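Local coordinates for protein putative trimethylamine methyltransferase (Rhizobium meliloti, PDB 4YYC) that probably transfers methyl groups and belongs to the trimethylamine methyltransferase family, at residues A260-Y263 with A264-Q268. Numbering follows the deposited sequence. Where two conformers were deposited one is given.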
loop_
_atom_site.group_PDB
_atom_site.type_symbol
_atom_site.label_atom_id
_atom_site.label_comp_id
_atom_site.label_asym_id
_atom_site.label_seq_id
_atom_site.Cartn_x
_atom_site.Cartn_y
_atom_site.Cartn_z
ATOM N N ALA A 260 -30.874 11.323 -9.476
ATOM C CA ALA A 260 -30.708 11.947 -8.162
ATOM C C ALA A 260 -32.035 12.421 -7.615
ATOM O O ALA A 260 -32.341 12.206 -6.432
ATOM C CB ALA A 260 -29.716 13.104 -8.226
ATOM N N LYS A 261 -32.857 13.031 -8.487
ATOM C CA LYS A 261 -34.169 13.518 -8.035
ATOM C C LYS A 261 -35.075 12.355 -7.546
ATOM O O LYS A 261 -35.748 12.473 -6.491
ATOM C CB LYS A 261 -34.868 14.349 -9.122
ATOM C CG LYS A 261 -34.141 15.643 -9.401
ATOM C CD LYS A 261 -34.814 16.596 -10.370
ATOM C CE LYS A 261 -34.985 16.057 -11.750
ATOM N NZ LYS A 261 -35.626 17.107 -12.609
ATOM N N VAL A 262 -35.065 11.235 -8.265
ATOM C CA VAL A 262 -35.876 10.107 -7.827
ATOM C C VAL A 262 -35.415 9.583 -6.479
ATOM O O VAL A 262 -36.190 9.443 -5.553
ATOM C CB VAL A 262 -35.848 8.956 -8.861
ATOM C CG1 VAL A 262 -36.523 7.688 -8.329
ATOM C CG2 VAL A 262 -36.420 9.407 -10.203
ATOM N N TYR A 263 -34.130 9.251 -6.380
ATOM C CA TYR A 263 -33.637 8.677 -5.157
ATOM C C TYR A 263 -33.736 9.597 -3.953
ATOM O O TYR A 263 -34.194 9.153 -2.878
ATOM C CB TYR A 263 -32.213 8.170 -5.364
ATOM C CG TYR A 263 -32.193 6.928 -6.259
ATOM C CD1 TYR A 263 -32.940 5.818 -5.913
ATOM C CD2 TYR A 263 -31.450 6.870 -7.434
ATOM C CE1 TYR A 263 -32.921 4.665 -6.678
ATOM C CE2 TYR A 263 -31.459 5.715 -8.207
ATOM C CZ TYR A 263 -32.184 4.634 -7.810
ATOM O OH TYR A 263 -32.162 3.505 -8.590
ATOM N N ALA A 264 -33.408 10.883 -4.130
ATOM C CA ALA A 264 -33.548 11.826 -3.015
ATOM C C ALA A 264 -34.997 11.976 -2.564
ATOM O O ALA A 264 -35.232 12.151 -1.386
ATOM C CB ALA A 264 -32.918 13.165 -3.351
ATOM N N ARG A 265 -35.978 11.870 -3.454
ATOM C CA ARG A 265 -37.358 11.936 -3.016
ATOM C C ARG A 265 -37.832 10.730 -2.242
ATOM O O ARG A 265 -38.819 10.831 -1.509
ATOM C CB ARG A 265 -38.269 12.149 -4.211
ATOM C CG ARG A 265 -38.257 13.565 -4.727
ATOM C CD ARG A 265 -39.508 13.838 -5.534
ATOM N NE ARG A 265 -39.551 15.230 -5.952
ATOM C CZ ARG A 265 -39.131 15.698 -7.129
ATOM N NH1 ARG A 265 -38.613 14.912 -8.055
ATOM N NH2 ARG A 265 -39.257 17.009 -7.369
ATOM N N HIS A 266 -37.137 9.595 -2.386
ATOM C CA HIS A 266 -37.486 8.374 -1.676
ATOM C C HIS A 266 -36.482 7.960 -0.588
ATOM O O HIS A 266 -36.469 6.816 -0.203
ATOM C CB HIS A 266 -37.642 7.259 -2.714
ATOM C CG HIS A 266 -38.760 7.512 -3.663
ATOM N ND1 HIS A 266 -40.071 7.414 -3.287
ATOM C CD2 HIS A 266 -38.754 7.909 -4.954
ATOM C CE1 HIS A 266 -40.846 7.757 -4.304
ATOM N NE2 HIS A 266 -40.073 8.023 -5.345
ATOM N N ASN A 267 -35.705 8.924 -0.074
ATOM C CA ASN A 267 -34.848 8.666 1.101
ATOM C C ASN A 267 -33.728 7.705 0.756
ATOM O O ASN A 267 -33.220 7.026 1.663
ATOM C CB ASN A 267 -35.669 8.076 2.287
ATOM C CG ASN A 267 -35.080 8.366 3.668
ATOM O OD1 ASN A 267 -33.966 7.934 4.034
ATOM N ND2 ASN A 267 -35.853 9.048 4.452
ATOM N N GLN A 268 -33.371 7.596 -0.539
ATOM C CA GLN A 268 -32.291 6.712 -0.943
ATOM C C GLN A 268 -31.026 7.534 -1.188
ATOM O O GLN A 268 -31.100 8.743 -1.388
ATOM C CB GLN A 268 -32.674 5.924 -2.171
ATOM C CG GLN A 268 -33.964 5.151 -1.994
ATOM C CD GLN A 268 -33.915 4.267 -0.791
ATOM O OE1 GLN A 268 -33.040 3.381 -0.712
ATOM N NE2 GLN A 268 -34.813 4.497 0.189
HETATM O O HOH W 1 -38.776 12.121 -8.172
#
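The imidazole of His266 turns its edge to the backbone of Val262, with CD2 3.0 Å from Val262 O and near the ring plane, while CB of neighbouring Arg265 lies over one face, offset toward the rim. A flat ring suits this place: with CG anti to its carbonyl carbon (chi1 -64°), it folds back along the helix, and its ND1 bonds to Glu235. The Tyr263 ring receives Gln268 obliquely, CD1 lying 3.8 Å from Gln268 CB, and its long phenol carries the hydroxyl to Ser211 O. At the edge of the Arg265 guanidinium, in its plane, a water accepts from NH1 at 2.8 Å; the aliphatic part of the arginine runs over Lys261 O, CG at 3.3 Å, and is long enough to bring the charge to Glu82.

Past Arg265 the backbone closes a Schellman motif: Gln268 N returns to Tyr263 O at 2.9 Å, and His266 N reaches that oxygen from the opposite face of the carbonyl plane. Between them Asn267 adopts a left-handed backbone, which asparagine tolerates well. The Gln268 amide can donate and accept at once: NE2 donates to His266 O at 2.9 Å and to Asn237 O, while OE1 bonds with Val239 N and Thr240 OG1. Replacing this amide by an alanine is likely to leave His266 O without this donor and untie the turn from strand 240-245.

The chain then enters strand 269-277, parallel to strand 240-245, completing a beta-alpha-beta crossover. Backbone bonds and the Gln268 amide thus hold the turn, while Glu82, joined by Asp80 for Lys261, pairs with both cations and probably offsets their like charges.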